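PDB 6JXG: beta-glucosidase from Chaetomella raphigera, which probably hydrolyses terminal, non-reducing beta-D-glucosyl residues to release beta-D-glucose, as a secreted family 3 glycoside hydrolase of cellulose degradation. Local coordinates for residues A[37-42]-A[304-309]; A[54-59]-A[103-108]; A[65-70]-A[311-316]; A[98-103]-A[316-321]; A[370-375]-A[387-392]. All coordinates share one frame; numbering follows the deposited sequence.

How the interactions relate
Interactions 1, 3 and 4 bring the loop between helices 278-294 and 323-332 against the N-terminal domain; interaction 2 is strand pairing within that domain, and interaction 5 lies in the C-terminal domain. Interactions 1 and 2, centres about 10 Å apart, meet in one sheet and through the disulfide from Cys39 SG to Cys55 SG (2.0 Å). Interactions 3 and 4, centres about 9 Å apart, share Pro316; interactions 2 and 4 share Ile103. The NAG bonded to Asn68 marks interaction 3 as a glycosylated surface site. Interaction 5 meets interaction 3 across the domains where Gln67 NE2 lies 2.8 Å from Asp389 OD2; in family 3 enzymes the active site generally lies between these two domains.

Interaction 1 (A[37-42]-A[304-309]); sequences GPCVGN and VTWSSW
Pro38 O is gripped twice by one residue: Ser308 N and Ser308 OG each donate to Pro38 O, both at 2.8 Å and both in the carbonyl plane. Ser308 sits inside an ST turn, in which Ser307 OG accepts from Trp309 N, and the grip ties loop 304-309 to the approach to strand 41-42, an edge strand of the N-terminal domain sheet. Ser308 OG has a further partner in Gln57 NE2. Beside it, Trp309 NE1 donates to Gly37 O at 2.7 Å with an N-H...O angle of 157°, the acceptor lying almost exactly in the indole plane. The same ring edge carries CZ2 to 3.4 Å from Cys39 O, while Ser308 CB sits over the centre of one indole face. A leucine in place of Trp309 would probably leave Gly37 O without this donor and open a gap beside the carbonyl of Cys39. Trp306 works differently. Its CG lies between the backbone N and the carbonyl carbon (chi1 45°), which carries the ring in beside the 37-42 loop; CH2 comes 3.8 Å from Cys39 SG in an oblique sulfur-aromatic contact, and NE1 is bonded to Leu101 O. Cys39 is itself held by its disulfide to Cys55. At the outer end, Pro38 CG meets Val304 CG1 at 3.9 Å, and Pro38 CB lies 3.3 Å from Trp306 O.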
# COMPACT_ATOMS: atom_id res chain seq x y z
N GLY A 37 3.99 16.87 22.28
CA GLY A 37 3.20 17.62 21.35
C GLY A 37 1.85 17.02 21.05
O GLY A 37 1.52 15.92 21.54
N PRO A 38 1.04 17.71 20.25
CA PRO A 38 -0.30 17.23 20.00
C PRO A 38 -0.38 16.15 18.91
O PRO A 38 -1.33 15.39 18.85
CB PRO A 38 -1.03 18.46 19.50
CG PRO A 38 0.03 19.24 18.79
CD PRO A 38 1.24 19.08 19.70
N CYS A 39 0.65 16.08 18.10
CA CYS A 39 0.73 15.13 16.99
C CYS A 39 1.49 13.85 17.39
O CYS A 39 2.13 13.79 18.42
CB CYS A 39 1.39 15.82 15.77
SG CYS A 39 0.50 17.35 15.34
N VAL A 40 1.49 12.86 16.50
CA VAL A 40 2.21 11.62 16.73
C VAL A 40 3.69 11.91 16.95
O VAL A 40 4.37 11.19 17.72
CB VAL A 40 1.91 10.61 15.58
CG1 VAL A 40 2.69 9.30 15.70
CG2 VAL A 40 0.42 10.29 15.67
N GLY A 41 4.16 12.93 16.28
CA GLY A 41 5.51 13.51 16.45
C GLY A 41 5.49 15.00 16.23
O GLY A 41 4.73 15.49 15.41
N ASN A 42 6.33 15.72 16.97
CA ASN A 42 6.50 17.17 16.70
C ASN A 42 7.91 17.58 16.92
O ASN A 42 8.66 17.00 17.72
CB ASN A 42 5.62 18.02 17.66
CG ASN A 42 4.15 17.97 17.36
OD1 ASN A 42 3.58 18.79 16.51
ND2 ASN A 42 3.47 17.13 18.09
N VAL A 304 -2.54 23.64 14.11
CA VAL A 304 -3.12 22.49 14.77
C VAL A 304 -3.93 23.02 15.96
O VAL A 304 -3.34 23.73 16.78
CB VAL A 304 -1.99 21.56 15.25
CG1 VAL A 304 -2.52 20.49 16.19
CG2 VAL A 304 -1.34 20.93 14.00
N THR A 305 -5.22 22.68 16.07
CA THR A 305 -6.07 23.11 17.22
C THR A 305 -6.66 21.92 17.95
O THR A 305 -7.62 22.01 18.72
CB THR A 305 -7.18 24.08 16.72
OG1 THR A 305 -8.14 23.38 15.93
CG2 THR A 305 -6.54 25.24 15.85
N TRP A 306 -6.07 20.75 17.72
CA TRP A 306 -6.58 19.54 18.27
C TRP A 306 -5.40 18.77 18.97
O TRP A 306 -4.22 19.18 18.87
CB TRP A 306 -7.16 18.61 17.18
CG TRP A 306 -6.31 18.51 16.01
CD1 TRP A 306 -6.35 19.31 14.97
CD2 TRP A 306 -5.23 17.60 15.79
NE1 TRP A 306 -5.38 19.00 14.08
CE2 TRP A 306 -4.68 17.92 14.56
CE3 TRP A 306 -4.68 16.54 16.52
CZ2 TRP A 306 -3.59 17.26 14.05
CZ3 TRP A 306 -3.58 15.85 15.98
CH2 TRP A 306 -3.10 16.16 14.75
N SER A 307 -5.73 17.71 19.68
CA SER A 307 -4.69 16.81 20.21
C SER A 307 -4.99 15.37 19.86
O SER A 307 -6.14 14.91 19.93
CB SER A 307 -4.59 16.95 21.76
OG SER A 307 -3.61 16.18 22.44
N SER A 308 -3.92 14.61 19.58
CA SER A 308 -4.03 13.14 19.48
C SER A 308 -4.46 12.48 20.77
O SER A 308 -4.94 11.35 20.75
CB SER A 308 -2.65 12.61 19.05
OG SER A 308 -2.33 13.02 17.70
N TRP A 309 -4.25 13.13 21.91
CA TRP A 309 -4.28 12.42 23.20
C TRP A 309 -5.53 12.83 24.04
O TRP A 309 -5.71 12.35 25.14
CB TRP A 309 -3.00 12.70 24.00
CG TRP A 309 -1.79 12.85 23.13
CD1 TRP A 309 -1.07 13.97 22.88
CD2 TRP A 309 -1.24 11.83 22.28
NE1 TRP A 309 -0.08 13.73 21.94
CE2 TRP A 309 -0.13 12.40 21.60
CE3 TRP A 309 -1.52 10.48 22.08
CZ2 TRP A 309 0.57 11.71 20.68
CZ3 TRP A 309 -0.76 9.78 21.21
CH2 TRP A 309 0.27 10.38 20.53

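Interaction 2 (A[54-59]-A[103-108]); sequences LCYQDG and INVQLG
Parallel strand pairing joins 54-59 to 103-108 in the buried sheet of the N-terminal, TIM-barrel-related domain; strands 55-57 and 105-106 are neighbours, linked through helix 84-100 in a beta-alpha-beta crossover. Cys55 O accepts from Val105 N (2.9 Å), Val105 O from Gln57 N (2.9 Å), and Gln57 O from Leu107 N (2.8 Å). Tyr56 and Val105 project from the same face, side by side and pointing the same way. Val105 CG2 stands over the phenol ring, 4.2 Å from its centroid and 23° off the normal, a CH-pi contact set toward the rim, while Leu107 CD2 approaches the ring edge. On the face of Gln57 and Gln106, Ile103 crosses Gln57 at about a right angle, its CD1 reaching 3.5 Å from Gln57 CB. The Gln57 chain then bends away at chi2 (76°), and its amide is held by Val40 N and Arg64 O. Asp58 OD2 forms a salt bridge with Arg64, and a cis peptide bond leads into Gly59. Gln106, bent at chi2, turns its amide to this end of the strand: Gln106 NE2 donates to Gly59 O at 3.1 Å, with the acceptor near the amide plane.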
# COMPACT_ATOMS: atom_id res chain seq x y z
N LEU A 54 6.47 21.68 13.82
CA LEU A 54 6.14 20.73 12.75
C LEU A 54 5.39 19.51 13.27
O LEU A 54 5.83 18.89 14.26
CB LEU A 54 7.35 20.26 11.96
CG LEU A 54 8.03 21.40 11.19
CD1 LEU A 54 9.42 20.95 10.74
CD2 LEU A 54 7.21 21.78 9.97
N CYS A 55 4.30 19.16 12.58
CA CYS A 55 3.34 18.15 13.04
C CYS A 55 3.46 16.94 12.09
O CYS A 55 3.25 17.08 10.86
CB CYS A 55 1.92 18.72 13.01
SG CYS A 55 0.60 17.47 13.32
N TYR A 56 3.83 15.79 12.69
CA TYR A 56 3.93 14.52 11.97
C TYR A 56 2.79 13.64 12.47
O TYR A 56 2.69 13.37 13.71
CB TYR A 56 5.26 13.85 12.33
CG TYR A 56 6.54 14.54 11.85
CD1 TYR A 56 7.31 14.00 10.82
CD2 TYR A 56 7.01 15.64 12.47
CE1 TYR A 56 8.45 14.60 10.43
CE2 TYR A 56 8.15 16.28 12.07
CZ TYR A 56 8.90 15.74 11.05
OH TYR A 56 10.06 16.38 10.68
N GLN A 57 1.95 13.19 11.55
CA GLN A 57 0.75 12.47 11.92
C GLN A 57 0.57 11.18 11.07
O GLN A 57 0.68 11.21 9.84
CB GLN A 57 -0.50 13.35 11.85
CG GLN A 57 -1.71 12.75 12.58
CD GLN A 57 -1.58 12.89 14.09
OE1 GLN A 57 -0.64 13.52 14.62
NE2 GLN A 57 -2.55 12.32 14.82
N ASP A 58 0.24 10.09 11.76
CA ASP A 58 -0.22 8.84 11.07
C ASP A 58 -1.63 9.10 10.45
O ASP A 58 -2.35 10.08 10.81
CB ASP A 58 -0.34 7.71 12.06
CG ASP A 58 0.98 7.11 12.49
OD1 ASP A 58 1.82 6.97 11.60
OD2 ASP A 58 1.15 6.78 13.70
N GLY A 59 -2.06 8.30 9.49
CA GLY A 59 -1.27 7.24 8.90
C GLY A 59 -1.62 7.16 7.43
O GLY A 59 -2.19 8.09 6.88
N ILE A 103 -1.58 19.48 9.68
CA ILE A 103 -0.55 18.42 9.68
C ILE A 103 0.51 18.74 8.66
O ILE A 103 0.22 18.92 7.46
CB ILE A 103 -1.19 17.04 9.45
CG1 ILE A 103 -2.10 16.73 10.62
CG2 ILE A 103 -0.12 15.94 9.26
CD1 ILE A 103 -2.94 15.52 10.49
N ASN A 104 1.77 18.81 9.10
CA ASN A 104 2.83 19.07 8.14
C ASN A 104 3.26 17.84 7.30
O ASN A 104 3.44 17.96 6.06
CB ASN A 104 4.06 19.72 8.78
CG ASN A 104 3.77 21.15 9.31
OD1 ASN A 104 3.74 22.18 8.54
ND2 ASN A 104 3.49 21.20 10.55
N VAL A 105 3.45 16.72 7.99
CA VAL A 105 3.95 15.48 7.39
C VAL A 105 2.94 14.40 7.72
O VAL A 105 2.69 14.13 8.91
CB VAL A 105 5.33 15.10 7.95
CG1 VAL A 105 5.84 13.85 7.24
CG2 VAL A 105 6.28 16.30 7.74
N GLN A 106 2.36 13.83 6.69
CA GLN A 106 1.44 12.70 6.82
C GLN A 106 2.23 11.42 6.60
O GLN A 106 2.86 11.27 5.53
CB GLN A 106 0.30 12.82 5.81
CG GLN A 106 -0.85 11.87 6.06
CD GLN A 106 -1.53 12.05 7.39
OE1 GLN A 106 -1.55 13.14 7.98
NE2 GLN A 106 -2.17 10.99 7.86
N LEU A 107 2.14 10.47 7.55
CA LEU A 107 3.09 9.35 7.57
C LEU A 107 2.58 8.22 6.68
O LEU A 107 2.06 7.20 7.17
CB LEU A 107 3.34 8.90 9.04
CG LEU A 107 4.00 10.02 9.88
CD1 LEU A 107 4.10 9.58 11.32
CD2 LEU A 107 5.36 10.45 9.34
N GLY A 108 2.67 8.43 5.37
CA GLY A 108 2.46 7.38 4.36
C GLY A 108 2.78 8.01 2.98
O GLY A 108 3.01 9.23 2.87

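Interaction 3 (A[65-70]-A[311-316]); sequences FVQNVT and GGLGGP. With NAG (2-acetamido-2-deoxy-beta-D-glucopyranose), chain B.
Gln67 leans over the glycine-rich loop 311-316 and then folds back on itself, so that both CG and the amide NE2 come to Gly311 O. The contact joins two irregular surface loops beside an N-glycosylation site, the sequon Asn68-Val69-Thr70. CG of Gln67 stands anti to its carbonyl carbon (chi1 -56°), and a bend at chi2 (-54°) turns the amide back toward Phe65 O. There NE2 makes weak bonds to Phe65 O and to Gly311 O, the latter 3.2 Å away; its stronger partner is Asp389 OD2 of the C-terminal domain. At the base of the side chain, Gln67 N donates to Gly312 O at 3.0 Å in an almost straight bond (176°). Gly312 CA lies against Phe65 O, at 3.3 Å, in a CA-H...O contact. The backbones are so close here that a beta carbon on Gly312 would clash with that oxygen and with Val66 CA. Leu313 starts out away from the 65-70 loop, but its branch returns: CD2 touches Gln67 CG at 3.8 Å. The acetyl methyl of the sugar, NAG C8, comes to 3.6 Å from Leu313 CD2 and also packs on Gln67 CB, giving the first sugar an apolar footing. The sugar itself is bonded covalently through C1 to Asn68 ND2. Two waters stitch the loops farther on. One donates to both Gln67 O and Pro316 O; the other accepts from Asn68 ND2 and donates to Gly315 O and, at 3.1 Å from its oxygen, to NAG O7.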
# COMPACT_ATOMS: atom_id res chain seq x y z
N PHE A 65 -6.30 9.20 15.08
CA PHE A 65 -6.75 9.77 16.37
C PHE A 65 -7.84 10.86 16.20
O PHE A 65 -8.81 10.92 16.98
CB PHE A 65 -5.58 10.30 17.25
CG PHE A 65 -4.56 9.24 17.65
CD1 PHE A 65 -4.93 8.18 18.47
CD2 PHE A 65 -3.25 9.32 17.29
CE1 PHE A 65 -4.02 7.22 18.88
CE2 PHE A 65 -2.33 8.35 17.73
CZ PHE A 65 -2.72 7.31 18.52
N VAL A 66 -7.67 11.76 15.26
CA VAL A 66 -8.55 12.91 15.11
C VAL A 66 -9.96 12.52 14.65
O VAL A 66 -10.15 11.66 13.78
CB VAL A 66 -7.92 13.90 14.11
CG1 VAL A 66 -8.73 15.15 13.95
CG2 VAL A 66 -6.52 14.25 14.54
N GLN A 67 -10.97 13.15 15.26
CA GLN A 67 -12.32 12.89 14.90
C GLN A 67 -12.71 13.68 13.63
O GLN A 67 -12.00 14.65 13.21
CB GLN A 67 -13.27 13.19 16.07
CG GLN A 67 -12.98 12.48 17.35
CD GLN A 67 -12.91 11.00 17.10
OE1 GLN A 67 -13.87 10.44 16.62
NE2 GLN A 67 -11.76 10.36 17.36
N ASN A 68 -13.82 13.24 13.03
CA ASN A 68 -14.37 13.89 11.83
C ASN A 68 -13.35 13.93 10.71
O ASN A 68 -13.19 14.93 10.05
CB ASN A 68 -14.80 15.31 12.13
CG ASN A 68 -16.22 15.38 12.60
OD1 ASN A 68 -17.07 14.56 12.19
ND2 ASN A 68 -16.49 16.32 13.48
N VAL A 69 -12.73 12.76 10.49
CA VAL A 69 -11.89 12.56 9.34
C VAL A 69 -12.42 11.32 8.56
O VAL A 69 -13.29 10.60 9.02
CB VAL A 69 -10.42 12.33 9.76
CG1 VAL A 69 -9.92 13.48 10.60
CG2 VAL A 69 -10.27 11.02 10.52
N THR A 70 -11.90 11.11 7.37
CA THR A 70 -12.31 9.99 6.54
C THR A 70 -11.41 8.77 6.81
O THR A 70 -10.20 8.89 6.81
CB THR A 70 -12.23 10.38 5.04
OG1 THR A 70 -13.15 11.46 4.81
CG2 THR A 70 -12.64 9.23 4.10
N GLY A 311 -8.75 12.55 22.83
CA GLY A 311 -9.84 11.92 22.07
C GLY A 311 -9.88 12.37 20.64
O GLY A 311 -10.80 12.05 19.92
N GLY A 312 -8.90 13.19 20.22
CA GLY A 312 -8.86 13.69 18.85
C GLY A 312 -9.75 14.88 18.62
O GLY A 312 -10.30 15.06 17.51
N LEU A 313 -9.91 15.68 19.66
CA LEU A 313 -10.91 16.77 19.67
C LEU A 313 -10.26 18.10 19.52
O LEU A 313 -9.12 18.32 19.94
CB LEU A 313 -11.74 16.69 20.96
CG LEU A 313 -12.42 15.33 21.21
CD1 LEU A 313 -13.12 15.27 22.55
CD2 LEU A 313 -13.39 15.09 20.11
N GLY A 314 -11.02 19.03 18.97
CA GLY A 314 -10.63 20.44 18.88
C GLY A 314 -10.50 20.95 17.44
O GLY A 314 -10.36 22.17 17.20
N GLY A 315 -10.43 20.03 16.48
CA GLY A 315 -10.31 20.40 15.07
C GLY A 315 -11.61 20.60 14.27
O GLY A 315 -12.69 20.25 14.70
N PRO A 316 -11.50 21.15 13.06
CA PRO A 316 -12.71 21.26 12.23
C PRO A 316 -13.11 19.91 11.59
O PRO A 316 -12.28 18.93 11.56
CB PRO A 316 -12.27 22.23 11.20
CG PRO A 316 -10.84 21.97 11.02
CD PRO A 316 -10.33 21.71 12.40
C1 NAG B . -17.83 16.52 13.97
C2 NAG B . -17.97 16.92 15.43
C3 NAG B . -19.42 17.30 15.69
C4 NAG B . -19.77 18.45 14.76
C5 NAG B . -19.65 17.87 13.36
C6 NAG B . -20.10 18.77 12.22
C7 NAG B . -16.51 15.87 17.06
C8 NAG B . -16.18 14.69 17.92
N2 NAG B . -17.59 15.83 16.31
O3 NAG B . -19.51 17.72 17.03
O4 NAG B . -21.08 18.91 15.05
O5 NAG B . -18.29 17.60 13.17
O6 NAG B . -19.50 20.00 12.52
O7 NAG B . -15.78 16.86 17.07
O HOH W 1 -11.40 17.34 13.55
O HOH W 2 -14.87 18.21 14.40

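Interaction 4 (A[98-103]-A[316-321]); sequences AKALGI and PNVQAD
Leu101 and Val318 carry the apolar part of this contact, their side chains meeting at a slant. Leu101 CD2 lies 3.7 Å from Val318 CG1, and the other branches meet more distantly, Leu101 CD1 with Val318 CG2. The same Val318 CG1 also touches Ala100 CB at 3.7 Å, so one methyl sits against two neighbouring residues at the end of helix 84-100. Val318 puts it there by holding CG1 anti to its carbonyl carbon (chi1 -60°), with its beta carbon already directed at the helix. Pro316 extends the apolar patch: its ring carbon CD approaches Leu101 CD2 at 4.0 Å, and its CG lies beside Ala100 O. No hydrogen bond crosses between the two segments. Backbone bonding shapes the helix side instead. The chain leaves helical geometry at Gly102, which has positive phi, and two bonds run back into the last turn, from Gly102 N to Lys99 O and from Ile103 N to Ala98 O (both 2.9 Å): a Schellman motif that ends helix 84-100 and turns the chain toward strand 105-106. Side-chain bonding shapes the loop. Asn317 OD1 accepts from Gln319 N at 3.2 Å, which makes an Asx turn, and Gln319 NE2 also donates to Asn317 OD1, at 3.3 Å. The two donors approach from opposite faces of the Asn317 amide, each well out of its plane, which should limit rotation of that group. Outside the two segments, a backbone bond joins Val318 to Asn68, and the glycan on Asn68 touches Asn317.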
# COMPACT_ATOMS: atom_id res chain seq x y z
N ALA A 98 -5.28 16.36 5.84
CA ALA A 98 -4.08 16.56 6.61
C ALA A 98 -3.80 18.11 6.67
O ALA A 98 -3.62 18.70 7.77
CB ALA A 98 -2.92 15.81 5.97
N LYS A 99 -3.76 18.77 5.51
CA LYS A 99 -3.50 20.21 5.46
C LYS A 99 -4.51 20.99 6.30
O LYS A 99 -4.14 21.93 7.04
CB LYS A 99 -3.51 20.73 4.01
CG LYS A 99 -3.51 22.27 3.96
CD LYS A 99 -2.90 22.84 2.67
CE LYS A 99 -2.99 24.40 2.69
NZ LYS A 99 -3.25 25.00 1.32
N ALA A 100 -5.78 20.64 6.13
CA ALA A 100 -6.85 21.39 6.78
C ALA A 100 -6.73 21.30 8.33
O ALA A 100 -7.15 22.21 9.04
CB ALA A 100 -8.20 20.91 6.28
N LEU A 101 -6.16 20.19 8.84
CA LEU A 101 -5.82 20.01 10.23
C LEU A 101 -4.46 20.58 10.69
O LEU A 101 -4.12 20.44 11.84
CB LEU A 101 -5.81 18.50 10.50
CG LEU A 101 -7.22 17.88 10.43
CD1 LEU A 101 -7.18 16.36 10.63
CD2 LEU A 101 -8.23 18.47 11.38
N GLY A 102 -3.67 21.13 9.77
CA GLY A 102 -2.41 21.74 10.07
C GLY A 102 -1.32 20.68 10.19
O GLY A 102 -0.25 20.96 10.67
N ILE A 103 -1.58 19.48 9.68
CA ILE A 103 -0.55 18.42 9.68
C ILE A 103 0.51 18.74 8.66
O ILE A 103 0.22 18.92 7.46
CB ILE A 103 -1.19 17.04 9.45
CG1 ILE A 103 -2.10 16.73 10.62
CG2 ILE A 103 -0.12 15.94 9.26
CD1 ILE A 103 -2.94 15.52 10.49
N PRO A 316 -11.50 21.15 13.06
CA PRO A 316 -12.71 21.26 12.23
C PRO A 316 -13.11 19.91 11.59
O PRO A 316 -12.28 18.93 11.56
CB PRO A 316 -12.27 22.23 11.20
CG PRO A 316 -10.84 21.97 11.02
CD PRO A 316 -10.33 21.71 12.40
N ASN A 317 -14.32 19.84 11.05
CA ASN A 317 -14.72 18.63 10.37
C ASN A 317 -14.13 18.75 8.98
O ASN A 317 -14.48 19.67 8.26
CB ASN A 317 -16.21 18.52 10.32
CG ASN A 317 -16.69 17.49 9.30
OD1 ASN A 317 -16.04 16.50 9.02
ND2 ASN A 317 -17.88 17.69 8.83
N VAL A 318 -13.21 17.87 8.64
CA VAL A 318 -12.51 17.99 7.36
C VAL A 318 -12.97 16.95 6.32
O VAL A 318 -12.32 16.81 5.31
CB VAL A 318 -10.97 17.94 7.58
CG1 VAL A 318 -10.47 19.06 8.49
CG2 VAL A 318 -10.53 16.63 8.15
N GLN A 319 -14.03 16.21 6.56
CA GLN A 319 -14.42 15.10 5.67
C GLN A 319 -14.76 15.52 4.25
O GLN A 319 -14.56 14.74 3.33
CB GLN A 319 -15.61 14.35 6.20
CG GLN A 319 -15.26 13.63 7.52
CD GLN A 319 -16.46 12.90 8.05
OE1 GLN A 319 -16.91 11.93 7.47
NE2 GLN A 319 -17.03 13.40 9.16
N ALA A 320 -15.30 16.72 4.12
CA ALA A 320 -15.63 17.26 2.82
C ALA A 320 -16.45 16.18 2.04
O ALA A 320 -17.34 15.57 2.63
CB ALA A 320 -14.35 17.71 2.11
N ASP A 321 -16.17 15.98 0.75
CA ASP A 321 -16.86 15.03 -0.10
C ASP A 321 -16.00 13.77 -0.29
O ASP A 321 -16.14 13.03 -1.27
CB ASP A 321 -17.20 15.68 -1.47
CG ASP A 321 -15.97 16.18 -2.19
OD1 ASP A 321 -16.09 16.40 -3.40
OD2 ASP A 321 -14.89 16.31 -1.62

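Interaction 5 (A[370-375]-A[387-392]); sequences SDRGCD and TADFPY
Arg372 NH2 is shared between two oxygens of loop 387-392. It forms a salt bridge with Asp389 OD1 at 3.0 Å, a fairly straight hydrogen bond (163°), and donates to Ala388 O at 3.0 Å along a more bent path. Both acceptors lie near the edge of the guanidinium, yet NH2 stands above the Ala388 carbonyl plane and above the Asp389 carboxylate plane; guanidinium and carboxylate are turned 64° apart. A water holds the same pair from the other nitrogen, accepting from Arg372 NH1 and donating to Asp389 OD1, which is thereby gripped twice. The stem of the arginine is lined by carbon: CG packs on Thr387 CG2 at 3.7 Å, and CD on Phe390 CE2 at 3.9 Å. Bends at chi2 and chi3 curl the chain round so that it can touch both and still bring its head to the aspartate. An alanine in place of Arg372 would probably leave the Asp389 carboxylate without its positive mate and strip the packing from Thr387 CG2 and Phe390. In the next shell, a water donating to Asp371 OD1 and to Thr387 OG1 bridges the loops a second time; Thr387 OG1 is also hydrogen-bonded to Gly384 O. Asp371 is fixed by a salt bridge to Arg64 and a bond to Tyr444. The disulfide Cys369-Cys374 and an inverse gamma turn centred on Gly373 shape the arginine's own loop. Both loops follow strand 351-355 of the C-terminal domain's mostly parallel sheet; links to Arg64 and Gln67 place them at the N-terminal domain interface, where the active site of family 3 enzymes generally lies.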
# COMPACT_ATOMS: atom_id res chain seq x y z
N SER A 370 -8.91 -0.44 20.56
CA SER A 370 -7.82 0.49 20.42
C SER A 370 -7.00 0.15 19.16
O SER A 370 -6.64 -1.02 18.93
CB SER A 370 -6.95 0.39 21.66
OG SER A 370 -5.83 1.22 21.54
N ASP A 371 -6.73 1.14 18.33
CA ASP A 371 -5.97 0.93 17.09
C ASP A 371 -6.53 -0.20 16.21
O ASP A 371 -5.82 -0.78 15.44
CB ASP A 371 -4.48 0.67 17.40
CG ASP A 371 -3.81 1.84 18.11
OD1 ASP A 371 -4.23 2.99 17.90
OD2 ASP A 371 -2.81 1.60 18.81
N ARG A 372 -7.84 -0.43 16.29
CA ARG A 372 -8.60 -1.47 15.53
C ARG A 372 -8.06 -2.88 15.83
O ARG A 372 -8.16 -3.79 14.98
CB ARG A 372 -8.60 -1.21 14.02
CG ARG A 372 -8.78 0.26 13.63
CD ARG A 372 -10.22 0.69 13.86
NE ARG A 372 -10.51 1.05 15.26
CZ ARG A 372 -10.32 2.22 15.81
NH1 ARG A 372 -10.64 2.38 17.08
NH2 ARG A 372 -9.91 3.26 15.12
N GLY A 373 -7.57 -3.06 17.05
CA GLY A 373 -6.96 -4.32 17.50
C GLY A 373 -7.95 -5.38 17.89
O GLY A 373 -7.86 -5.99 18.96
N CYS A 374 -8.86 -5.69 17.00
CA CYS A 374 -9.66 -6.88 17.09
C CYS A 374 -10.24 -7.18 15.70
O CYS A 374 -10.32 -6.26 14.83
CB CYS A 374 -10.83 -6.64 18.10
SG CYS A 374 -12.13 -5.50 17.56
N ASP A 375 -10.78 -8.40 15.53
CA ASP A 375 -11.51 -8.77 14.31
C ASP A 375 -12.92 -9.17 14.71
O ASP A 375 -13.27 -10.35 14.73
CB ASP A 375 -10.79 -9.92 13.60
CG ASP A 375 -11.45 -10.34 12.28
OD1 ASP A 375 -12.21 -9.57 11.73
OD2 ASP A 375 -11.25 -11.50 11.84
N THR A 387 -4.05 3.30 10.93
CA THR A 387 -5.47 3.32 11.22
C THR A 387 -6.01 4.71 11.36
O THR A 387 -5.26 5.69 11.44
CB THR A 387 -5.80 2.49 12.48
OG1 THR A 387 -5.08 2.95 13.64
CG2 THR A 387 -5.43 0.95 12.16
N ALA A 388 -7.33 4.77 11.52
CA ALA A 388 -8.11 6.00 11.74
C ALA A 388 -9.39 5.56 12.45
O ALA A 388 -9.72 4.39 12.39
CB ALA A 388 -8.48 6.68 10.47
N ASP A 389 -10.07 6.53 13.06
CA ASP A 389 -11.38 6.30 13.71
C ASP A 389 -12.40 6.44 12.60
O ASP A 389 -12.28 7.36 11.80
CB ASP A 389 -11.61 7.30 14.81
CG ASP A 389 -10.85 6.94 16.10
OD1 ASP A 389 -9.96 6.05 16.12
OD2 ASP A 389 -11.21 7.58 17.12
N PHE A 390 -13.28 5.46 12.44
CA PHE A 390 -14.32 5.55 11.45
C PHE A 390 -15.30 6.64 11.85
O PHE A 390 -15.73 6.65 13.02
CB PHE A 390 -15.13 4.26 11.38
CG PHE A 390 -14.36 3.05 10.92
CD1 PHE A 390 -14.18 2.82 9.60
CD2 PHE A 390 -13.85 2.12 11.84
CE1 PHE A 390 -13.54 1.68 9.15
CE2 PHE A 390 -13.20 0.98 11.42
CZ PHE A 390 -13.03 0.77 10.06
N PRO A 391 -15.66 7.55 10.91
CA PRO A 391 -16.79 8.46 11.23
C PRO A 391 -18.14 7.72 11.20
O PRO A 391 -19.10 8.17 11.79
CB PRO A 391 -16.75 9.52 10.11
CG PRO A 391 -16.02 8.85 8.99
CD PRO A 391 -15.13 7.77 9.57
N TYR A 392 -18.15 6.58 10.55
CA TYR A 392 -19.31 5.66 10.43
C TYR A 392 -18.70 4.47 9.68
O TYR A 392 -17.58 4.57 9.17
CB TYR A 392 -20.45 6.30 9.63
CG TYR A 392 -20.12 6.68 8.22
CD1 TYR A 392 -20.20 5.76 7.18
CD2 TYR A 392 -19.67 7.96 7.91
CE1 TYR A 392 -19.85 6.09 5.89
CE2 TYR A 392 -19.34 8.31 6.60
CZ TYR A 392 -19.40 7.35 5.59
OH TYR A 392 -19.06 7.69 4.27
O HOH W 3 -5.31 4.36 15.95
O HOH W 4 -10.14 4.81 18.71